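Piwi domain-containing protein (Vanderwaltozyma polyspora, PDB 5THE) binds RNA as the C-terminal lobe (MID and PIWI domains) of a budding yeast Argonaute, which probably uses a guide strand to select target RNAs for cleavage. Local coordinates at residues 81-86 with 123-128; 85-90 with 190-195; 97-102 with 221-226. One frame throughout, in Å; residues are numbered along the deposited sequence.

Contact 1: 81-86 with 123-128; sequences AIFINN and PILINQ
F83 and its neighbours on strand 77-85 run parallel to strand 124-127, with I82 opposite I124, F83 opposite L125 and I84 opposite I126. The backbone ladder is regular: I124 N donates to A81 O (3.0 Å), F83 N to I124 O, I126 N to F83 O (2.9 Å) and N85 N to I126 O (3.0 Å), so I124 and I126 bracket F83 in the usual parallel pattern. The tight part centres on I82, I84 and I126. There the CG2 methyl of I82 meets CG1 of I126 at 3.9 Å, while I84 lies alongside I126, its bent end bringing CD1 back over CB of that residue; L174 of helix 169-179 packs on I126, and I124 sits at the more open end of this face, under L177. These strands belong to the parallel sheet of the MID domain, a Rossmann-like fold, and strand 185-191 flanks 77-85 on its other side, continuing the sheet. On the opposite face L125 is exposed, yet its CD1 comes obliquely to CD1 of the F83 ring at 3.5 Å. F83 has CG anti to the backbone N (chi1 -168°), and its ring leads away from strand 124-127 toward W220, which it meets edge-to-face. Beyond the ladder the pairing becomes looser and wetter. N85 ND2 still donates to N127 OD1 (2.9 Å), the amide planes steeply turned, whereas N85 OD1 is taken by R192. Past it two waters enter: one donates to I126 O and weakly to N85 O, the other donates to N85 O and accepts from Q128 N at 2.6 Å.

Contact 2: 85-90 with 190-195; sequences NNANTA and VLRRGN
A polar clasp joins two loops at the C-terminal ends of two neighbouring strands of the parallel MID-domain sheet: 85-90 follows strand 77-85, and the chain leaves strand 185-191 through R192 and R193, where, as in other Argonautes, the nucleotide-specificity loop probably lies. L191 packs on a uracil base of the bound RNA. R192 does most of the gripping. Its NH1 donates to N85 OD1 at 2.7 Å, in the amide plane and on a lone pair, with the amide and guanidinium nearly coplanar. End-on, NH1 also reaches T89 O (2.8 Å) and NH2 reaches T89 OG1 (2.9 Å). With an alanine at this position, N85 OD1 and T89 OG1 would probably lose their charged donor, T89 O would keep just N85 ND2 of its two donors, and the 85-90 loop is likely to be tied less firmly to the 190-195 loop. N86 makes the second grip, its amide reading the backbone of R193: OD1 accepts from R193 N (2.9 Å), and ND2 gives a nearly straight bond to R193 O (171°). D196 also takes a bond from ND2. Over one face of the R193 guanidinium lies the methyl of A87. N85 ND2 (2.9 Å) and R192 NH1 approach T89 O from opposite faces of its carbonyl plane.

Contact 3: 97-102 with 221-226; sequences SELDIS and DNFKKN. With nucleotides of chain B.
S102 and N226 meet through matching first torsions: OG of S102 and CG of N226 both stand anti to their own carbonyl carbons (chi1 -72° and -59°), which turns hydroxyl and amide toward one another. OG donates to N226 OD1 at 2.6 Å, in the amide carbonyl plane and on a lone pair. One water ties the same two residues a second time, donating to S102 OG (2.8 Å) and accepting from N226 ND2 (3.0 Å), so the orientation of the amide is fixed at both of its polar atoms. The chain leaves helix 220-223 in a type I turn, F223 to N226, and N226, with positive phi, points its side chain toward helix 95-111.

Beneath this polar pair is the apolar part. The F223 ring offers one face to S102 CB, a CH-pi contact 4.1 Å from the ring centroid and offset toward the rim, while L99 CD1 comes to the ring edge at CE2 (4.0 Å), the two side chains crossing at about a right angle. M103 and F106 of helix 95-111 pack on the same ring. Farther along helix 95-111, at E98, K224 folds its chain back at its last two torsions, which brings NZ to E98 OE1 at 3.0 Å in a salt bridge; the ammonium comes from above the carboxylate plane.

N222 faces another way, donating from ND2 almost straight to OP2 of nucleotide A2 of chain B (3.2 Å, 179°). The short helix and the turn after it thus pack against helix 95-111, while N222 contacts an RNA phosphate, an arrangement consistent with the MID domain of Argonautes, which cradles the start of the guide strand.

Overall arrangement
All three contacts lie in the MID domain, on one side of the chain and 28 to 29 Å from its centre. Contacts 1 and 2 are about 8 Å apart between centres and share N85 and N86: strand 77-85 is paired with 124-127 on one side and with 185-191 on the other. Contact 3, about 14 Å from each, is made by helix 95-111, which follows that strand, and by helix 220-223. L99 links it to both others, touching P123, F83 and V190. In chain order, 81-90 and 97-102 come first, then 123-128, 190-195 and 221-226, so distant sequence converges on one compact unit beside the bound RNA.

Contact 1: 81-86 with 123-128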
loop_
_atom_site.group_PDB
_atom_site.type_symbol
_atom_site.label_atom_id
_atom_site.label_comp_id
_atom_site.label_asym_id
_atom_site.label_seq_id
_atom_site.Cartn_x
_atom_site.Cartn_y
_atom_site.Cartn_z
ATOM N N ALA A 81 -24.189 3.730 7.802
ATOM C CA ALA A 81 -24.106 4.479 6.564
ATOM C C ALA A 81 -24.412 5.947 6.836
ATOM O O ALA A 81 -25.376 6.275 7.533
ATOM C CB ALA A 81 -25.078 3.907 5.531
ATOM N N ILE A 82 -23.584 6.828 6.298
ATOM C CA ILE A 82 -23.819 8.265 6.343
ATOM C C ILE A 82 -23.819 8.747 4.903
ATOM O O ILE A 82 -22.788 8.690 4.222
ATOM C CB ILE A 82 -22.763 9.000 7.179
ATOM C CG1 ILE A 82 -22.798 8.504 8.631
ATOM C CG2 ILE A 82 -22.972 10.527 7.090
ATOM C CD1 ILE A 82 -21.752 9.170 9.531
ATOM N N PHE A 83 -24.978 9.181 4.427
ATOM C CA PHE A 83 -25.111 9.655 3.056
ATOM C C PHE A 83 -24.678 11.114 3.008
ATOM O O PHE A 83 -25.323 11.986 3.601
ATOM C CB PHE A 83 -26.546 9.482 2.565
ATOM C CG PHE A 83 -26.708 9.676 1.083
ATOM C CD1 PHE A 83 -26.907 10.938 0.551
ATOM C CD2 PHE A 83 -26.664 8.596 0.225
ATOM C CE1 PHE A 83 -27.048 11.123 -0.816
ATOM C CE2 PHE A 83 -26.811 8.773 -1.144
ATOM C CZ PHE A 83 -26.999 10.040 -1.660
ATOM N N ILE A 84 -23.576 11.382 2.318
ATOM C CA ILE A 84 -23.067 12.739 2.169
ATOM C C ILE A 84 -23.684 13.285 0.887
ATOM O O ILE A 84 -23.300 12.901 -0.220
ATOM C CB ILE A 84 -21.540 12.771 2.132
ATOM C CG1 ILE A 84 -20.973 12.113 3.407
ATOM C CG2 ILE A 84 -21.048 14.220 1.980
ATOM C CD1 ILE A 84 -21.269 12.875 4.743
ATOM N N ASN A 85 -24.681 14.156 1.036
ATOM C CA ASN A 85 -25.377 14.698 -0.125
ATOM C C ASN A 85 -24.597 15.910 -0.631
ATOM O O ASN A 85 -24.902 17.062 -0.313
ATOM C CB ASN A 85 -26.808 15.066 0.243
ATOM C CG ASN A 85 -27.584 15.572 -0.949
ATOM O OD1 ASN A 85 -27.378 15.101 -2.059
ATOM N ND2 ASN A 85 -28.482 16.531 -0.727
ATOM N N ASN A 86 -23.550 15.650 -1.417
ATOM C CA ASN A 86 -22.733 16.753 -1.921
ATOM C C ASN A 86 -23.257 17.249 -3.275
ATOM O O ASN A 86 -22.551 17.295 -4.276
ATOM C CB ASN A 86 -21.253 16.365 -1.975
ATOM C CG ASN A 86 -20.997 15.079 -2.760
ATOM O OD1 ASN A 86 -21.848 14.198 -2.826
ATOM N ND2 ASN A 86 -19.811 14.973 -3.349
ATOM N N PRO A 123 -29.560 4.567 7.981
ATOM C CA PRO A 123 -28.644 5.518 7.334
ATOM C C PRO A 123 -28.976 6.966 7.673
ATOM O O PRO A 123 -30.138 7.351 7.820
ATOM C CB PRO A 123 -28.846 5.242 5.839
ATOM C CG PRO A 123 -29.239 3.801 5.788
ATOM C CD PRO A 123 -30.093 3.581 7.028
ATOM N N ILE A 124 -27.933 7.778 7.771
ATOM C CA ILE A 124 -28.055 9.174 8.173
ATOM C C ILE A 124 -27.728 10.060 6.983
ATOM O O ILE A 124 -26.702 9.869 6.317
ATOM C CB ILE A 124 -27.135 9.489 9.358
ATOM C CG1 ILE A 124 -27.600 8.699 10.582
ATOM C CG2 ILE A 124 -27.088 10.989 9.600
ATOM C CD1 ILE A 124 -26.664 8.807 11.734
ATOM N N LEU A 125 -28.591 11.035 6.728
ATOM C CA LEU A 125 -28.426 11.970 5.628
ATOM C C LEU A 125 -27.785 13.250 6.142
ATOM O O LEU A 125 -28.256 13.838 7.121
ATOM C CB LEU A 125 -29.776 12.272 4.968
ATOM C CG LEU A 125 -29.753 13.337 3.865
ATOM C CD1 LEU A 125 -28.893 12.885 2.705
ATOM C CD2 LEU A 125 -31.167 13.657 3.365
ATOM N N ILE A 126 -26.708 13.674 5.491
ATOM C CA ILE A 126 -26.030 14.925 5.823
ATOM C C ILE A 126 -26.041 15.830 4.598
ATOM O O ILE A 126 -25.456 15.494 3.557
ATOM C CB ILE A 126 -24.599 14.680 6.321
ATOM C CG1 ILE A 126 -24.649 13.973 7.679
ATOM C CG2 ILE A 126 -23.824 15.988 6.375
ATOM C CD1 ILE A 126 -23.451 14.206 8.544
ATOM N N ASN A 127 -26.694 16.980 4.720
ATOM C CA ASN A 127 -26.744 17.973 3.660
ATOM C C ASN A 127 -25.704 19.051 3.914
ATOM O O ASN A 127 -25.249 19.237 5.041
ATOM C CB ASN A 127 -28.135 18.609 3.575
ATOM C CG ASN A 127 -29.187 17.632 3.133
ATOM O OD1 ASN A 127 -29.053 17.000 2.089
ATOM N ND2 ASN A 127 -30.247 17.493 3.925
ATOM N N GLN A 128 -25.330 19.758 2.841
ATOM C CA GLN A 128 -24.500 20.952 2.940
ATOM C C GLN A 128 -23.169 20.660 3.615
ATOM O O GLN A 128 -22.658 21.474 4.385
ATOM C CB GLN A 128 -25.237 22.071 3.678
ATOM C CG GLN A 128 -26.572 22.426 3.044
ATOM C CD GLN A 128 -27.211 23.643 3.683
ATOM O OE1 GLN A 128 -27.491 24.635 3.013
ATOM N NE2 GLN A 128 -27.449 23.571 4.981
HETATM O O HOH W 1 -23.603 17.072 2.210
HETATM O O HOH W 2 -26.525 19.412 0.589
#

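Contact 2: 85-90 with 190-195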
loop_
_atom_site.group_PDB
_atom_site.type_symbol
_atom_site.label_atom_id
_atom_site.label_comp_id
_atom_site.label_asym_id
_atom_site.label_seq_id
_atom_site.Cartn_x
_atom_site.Cartn_y
_atom_site.Cartn_z
ATOM N N ASN A 85 -24.681 14.156 1.036
ATOM C CA ASN A 85 -25.377 14.698 -0.125
ATOM C C ASN A 85 -24.597 15.910 -0.631
ATOM O O ASN A 85 -24.902 17.062 -0.313
ATOM C CB ASN A 85 -26.808 15.066 0.243
ATOM C CG ASN A 85 -27.584 15.572 -0.949
ATOM O OD1 ASN A 85 -27.378 15.101 -2.059
ATOM N ND2 ASN A 85 -28.482 16.531 -0.727
ATOM N N ASN A 86 -23.550 15.650 -1.417
ATOM C CA ASN A 86 -22.733 16.753 -1.921
ATOM C C ASN A 86 -23.257 17.249 -3.275
ATOM O O ASN A 86 -22.551 17.295 -4.276
ATOM C CB ASN A 86 -21.253 16.365 -1.975
ATOM C CG ASN A 86 -20.997 15.079 -2.760
ATOM O OD1 ASN A 86 -21.848 14.198 -2.826
ATOM N ND2 ASN A 86 -19.811 14.973 -3.349
ATOM N N ALA A 87 -24.537 17.638 -3.267
ATOM C CA ALA A 87 -25.188 18.363 -4.353
ATOM C C ALA A 87 -26.111 19.412 -3.739
ATOM O O ALA A 87 -26.317 19.444 -2.520
ATOM C CB ALA A 87 -25.978 17.426 -5.268
ATOM N N ASN A 88 -26.673 20.279 -4.582
ATOM C CA ASN A 88 -27.571 21.322 -4.094
ATOM C C ASN A 88 -29.038 20.922 -4.160
ATOM O O ASN A 88 -29.901 21.746 -3.852
ATOM C CB ASN A 88 -27.360 22.633 -4.867
ATOM C CG ASN A 88 -25.979 23.203 -4.662
ATOM O OD1 ASN A 88 -25.341 22.943 -3.647
ATOM N ND2 ASN A 88 -25.507 23.983 -5.619
ATOM N N THR A 89 -29.338 19.691 -4.555
ATOM C CA THR A 89 -30.694 19.166 -4.567
ATOM C C THR A 89 -30.840 18.098 -3.496
ATOM O O THR A 89 -29.864 17.460 -3.087
ATOM C CB THR A 89 -31.045 18.542 -5.919
ATOM O OG1 THR A 89 -30.117 17.488 -6.200
ATOM C CG2 THR A 89 -30.990 19.568 -7.024
ATOM N N ALA A 90 -32.078 17.896 -3.054
ATOM C CA ALA A 90 -32.351 16.749 -2.208
ATOM C C ALA A 90 -32.116 15.473 -3.010
ATOM O O ALA A 90 -32.292 15.458 -4.232
ATOM C CB ALA A 90 -33.786 16.779 -1.678
ATOM N N VAL A 190 -21.452 7.398 2.100
ATOM C CA VAL A 190 -22.031 7.157 0.781
ATOM C C VAL A 190 -22.137 8.509 0.091
ATOM O O VAL A 190 -22.962 9.349 0.476
ATOM C CB VAL A 190 -23.396 6.467 0.877
ATOM C CG1 VAL A 190 -23.993 6.239 -0.506
ATOM C CG2 VAL A 190 -23.253 5.126 1.624
ATOM N N LEU A 191 -21.303 8.729 -0.922
ATOM C CA LEU A 191 -21.204 10.046 -1.555
ATOM C C LEU A 191 -22.213 10.164 -2.684
ATOM O O LEU A 191 -22.229 9.330 -3.594
ATOM C CB LEU A 191 -19.797 10.293 -2.100
ATOM C CG LEU A 191 -18.671 9.936 -1.139
ATOM C CD1 LEU A 191 -17.335 10.142 -1.812
ATOM C CD2 LEU A 191 -18.769 10.758 0.138
ATOM N N ARG A 192 -23.038 11.213 -2.644
ATOM C CA ARG A 192 -23.996 11.411 -3.728
ATOM C C ARG A 192 -23.291 11.622 -5.067
ATOM O O ARG A 192 -23.743 11.117 -6.101
ATOM C CB ARG A 192 -24.914 12.592 -3.414
ATOM C CG ARG A 192 -25.819 12.993 -4.581
ATOM C CD ARG A 192 -27.278 12.882 -4.197
ATOM N NE ARG A 192 -28.186 13.245 -5.280
ATOM C CZ ARG A 192 -28.856 14.389 -5.346
ATOM N NH1 ARG A 192 -28.729 15.307 -4.398
ATOM N NH2 ARG A 192 -29.661 14.617 -6.369
ATOM N N ARG A 193 -22.184 12.361 -5.076
ATOM C CA ARG A 193 -21.435 12.611 -6.303
ATOM C C ARG A 193 -19.983 12.207 -6.087
ATOM O O ARG A 193 -19.386 12.570 -5.069
ATOM C CB ARG A 193 -21.524 14.097 -6.728
ATOM C CG ARG A 193 -22.948 14.722 -6.688
ATOM C CD ARG A 193 -23.746 14.555 -7.992
ATOM N NE ARG A 193 -23.595 15.700 -8.899
ATOM C CZ ARG A 193 -24.604 16.396 -9.425
ATOM N NH1 ARG A 193 -25.861 16.069 -9.152
ATOM N NH2 ARG A 193 -24.355 17.418 -10.234
ATOM N N GLY A 194 -19.416 11.465 -7.049
ATOM C CA GLY A 194 -18.002 11.138 -7.043
ATOM C C GLY A 194 -17.144 12.311 -7.494
ATOM O O GLY A 194 -17.631 13.401 -7.797
ATOM N N ASN A 195 -15.827 12.078 -7.497
ATOM C CA ASN A 195 -14.843 13.034 -8.028
ATOM C C ASN A 195 -14.874 14.385 -7.313
ATOM O O ASN A 195 -14.556 15.415 -7.908
ATOM C CB ASN A 195 -15.024 13.248 -9.536
ATOM C CG ASN A 195 -14.863 11.968 -10.332
ATOM O OD1 ASN A 195 -13.921 11.207 -10.115
ATOM N ND2 ASN A 195 -15.786 11.723 -11.258
#

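Contact 3: 97-102 with 221-226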
loop_
_atom_site.group_PDB
_atom_site.type_symbol
_atom_site.label_atom_id
_atom_site.label_comp_id
_atom_site.label_asym_id
_atom_site.label_seq_id
_atom_site.Cartn_x
_atom_site.Cartn_y
_atom_site.Cartn_z
ATOM N N SER A 97 -34.760 3.956 0.661
ATOM C CA SER A 97 -34.939 2.504 0.642
ATOM C C SER A 97 -33.919 1.827 -0.266
ATOM O O SER A 97 -33.508 0.693 0.002
ATOM C CB SER A 97 -36.370 2.140 0.223
ATOM O OG SER A 97 -36.687 2.697 -1.036
ATOM N N GLU A 98 -33.477 2.504 -1.324
ATOM C CA GLU A 98 -32.413 1.932 -2.137
ATOM C C GLU A 98 -31.130 1.778 -1.331
ATOM O O GLU A 98 -30.423 0.772 -1.464
ATOM C CB GLU A 98 -32.186 2.778 -3.385
ATOM C CG GLU A 98 -33.102 2.380 -4.540
ATOM C CD GLU A 98 -32.948 3.268 -5.765
ATOM O OE1 GLU A 98 -32.025 4.110 -5.793
ATOM O OE2 GLU A 98 -33.761 3.121 -6.702
ATOM N N LEU A 99 -30.833 2.741 -0.463
ATOM C CA LEU A 99 -29.646 2.624 0.376
ATOM C C LEU A 99 -29.810 1.525 1.419
ATOM O O LEU A 99 -28.868 0.778 1.675
ATOM C CB LEU A 99 -29.331 3.966 1.034
ATOM C CG LEU A 99 -28.116 4.032 1.962
ATOM C CD1 LEU A 99 -26.861 3.498 1.262
ATOM C CD2 LEU A 99 -27.914 5.484 2.427
ATOM N N ASP A 100 -30.998 1.405 2.029
ATOM C CA ASP A 100 -31.267 0.284 2.930
ATOM C C ASP A 100 -31.054 -1.051 2.234
ATOM O O ASP A 100 -30.439 -1.976 2.792
ATOM C CB ASP A 100 -32.696 0.366 3.458
ATOM C CG ASP A 100 -32.881 1.502 4.418
ATOM O OD1 ASP A 100 -31.918 1.795 5.161
ATOM O OD2 ASP A 100 -33.971 2.110 4.427
ATOM N N ILE A 101 -31.583 -1.175 1.020
ATOM C CA ILE A 101 -31.431 -2.412 0.262
ATOM C C ILE A 101 -29.954 -2.689 -0.010
ATOM O O ILE A 101 -29.472 -3.813 0.174
ATOM C CB ILE A 101 -32.257 -2.334 -1.034
ATOM C CG1 ILE A 101 -33.746 -2.395 -0.673
ATOM C CG2 ILE A 101 -31.863 -3.446 -1.991
ATOM C CD1 ILE A 101 -34.674 -1.889 -1.751
ATOM N N SER A 102 -29.209 -1.664 -0.432
ATOM C CA SER A 102 -27.792 -1.862 -0.732
ATOM C C SER A 102 -27.007 -2.246 0.516
ATOM O O SER A 102 -26.096 -3.074 0.447
ATOM C CB SER A 102 -27.205 -0.603 -1.363
ATOM O OG SER A 102 -27.692 -0.443 -2.676
ATOM N N ASP A 221 -23.454 6.061 -6.947
ATOM C CA ASP A 221 -23.830 5.476 -8.238
ATOM C C ASP A 221 -23.112 4.160 -8.494
ATOM O O ASP A 221 -23.598 3.350 -9.292
ATOM C CB ASP A 221 -23.581 6.446 -9.394
ATOM C CG ASP A 221 -24.600 7.588 -9.422
ATOM O OD1 ASP A 221 -25.705 7.417 -8.861
ATOM O OD2 ASP A 221 -24.301 8.655 -10.007
ATOM N N ASN A 222 -21.999 3.911 -7.808
ATOM C CA ASN A 222 -21.374 2.597 -7.865
ATOM C C ASN A 222 -22.030 1.634 -6.887
ATOM O O ASN A 222 -22.455 0.536 -7.268
ATOM C CB ASN A 222 -19.883 2.701 -7.553
ATOM C CG ASN A 222 -19.122 3.471 -8.587
ATOM O OD1 ASN A 222 -19.517 3.526 -9.750
ATOM N ND2 ASN A 222 -18.009 4.076 -8.172
ATOM N N PHE A 223 -22.089 2.034 -5.615
ATOM C CA PHE A 223 -22.591 1.166 -4.554
ATOM C C PHE A 223 -23.991 0.668 -4.871
ATOM O O PHE A 223 -24.300 -0.515 -4.677
ATOM C CB PHE A 223 -22.577 1.939 -3.229
ATOM C CG PHE A 223 -22.920 1.109 -2.019
ATOM C CD1 PHE A 223 -22.421 -0.178 -1.876
ATOM C CD2 PHE A 223 -23.719 1.629 -1.007
ATOM C CE1 PHE A 223 -22.736 -0.936 -0.759
ATOM C CE2 PHE A 223 -24.030 0.875 0.125
ATOM C CZ PHE A 223 -23.535 -0.409 0.244
ATOM N N LYS A 224 -24.846 1.556 -5.385
ATOM C CA LYS A 224 -26.245 1.222 -5.634
ATOM C C LYS A 224 -26.427 0.112 -6.667
ATOM O O LYS A 224 -27.534 -0.419 -6.785
ATOM C CB LYS A 224 -27.004 2.483 -6.070
ATOM C CG LYS A 224 -26.824 2.840 -7.525
ATOM C CD LYS A 224 -27.323 4.255 -7.803
ATOM C CE LYS A 224 -28.662 4.520 -7.131
ATOM N NZ LYS A 224 -29.712 3.561 -7.563
ATOM N N LYS A 225 -25.383 -0.255 -7.416
ATOM C CA LYS A 225 -25.515 -1.352 -8.372
ATOM C C LYS A 225 -25.625 -2.707 -7.684
ATOM O O LYS A 225 -26.043 -3.676 -8.318
ATOM C CB LYS A 225 -24.324 -1.376 -9.338
ATOM C CG LYS A 225 -24.142 -0.112 -10.169
ATOM C CD LYS A 225 -22.812 -0.171 -10.894
ATOM C CE LYS A 225 -22.520 1.134 -11.598
ATOM N NZ LYS A 225 -21.221 1.151 -12.324
ATOM N N ASN A 226 -25.240 -2.802 -6.415
ATOM C CA ASN A 226 -25.376 -4.038 -5.637
ATOM C C ASN A 226 -24.585 -5.193 -6.248
ATOM O O ASN A 226 -25.049 -6.333 -6.293
ATOM C CB ASN A 226 -26.850 -4.414 -5.460
ATOM C CG ASN A 226 -27.629 -3.329 -4.752
ATOM O OD1 ASN A 226 -27.110 -2.696 -3.833
ATOM N ND2 ASN A 226 -28.870 -3.093 -5.184
ATOM P P A B 2 -15.680 4.200 -5.294
ATOM O OP1 A B 2 -15.180 4.784 -6.564
ATOM O OP2 A B 2 -17.118 3.819 -5.133
ATOM O "O5'" A B 2 -14.777 2.937 -4.946
ATOM C "C5'" A B 2 -14.768 2.377 -3.630
ATOM C "C4'" A B 2 -14.239 0.971 -3.649
ATOM O "O4'" A B 2 -15.180 0.119 -4.336
ATOM C "C3'" A B 2 -12.947 0.762 -4.417
ATOM O "O3'" A B 2 -11.820 1.123 -3.673
ATOM C "C2'" A B 2 -13.007 -0.718 -4.763
ATOM O "O2'" A B 2 -12.737 -1.502 -3.609
ATOM C "C1'" A B 2 -14.487 -0.865 -5.083
ATOM N N9 A B 2 -14.803 -0.613 -6.503
ATOM C C8 A B 2 -15.064 0.603 -7.085
ATOM N N7 A B 2 -15.366 0.537 -8.350
ATOM C C5 A B 2 -15.328 -0.829 -8.610
ATOM C C6 A B 2 -15.558 -1.545 -9.781
ATOM N N6 A B 2 -15.888 -0.926 -10.916
ATOM N N1 A B 2 -15.429 -2.898 -9.729
ATOM C C2 A B 2 -15.094 -3.461 -8.554
ATOM N N3 A B 2 -14.845 -2.882 -7.369
ATOM C C4 A B 2 -14.978 -1.556 -7.485
HETATM O O HOH W 3 -25.034 -3.800 -2.199
HETATM O O HOH W 4 -30.239 -0.693 -3.917
#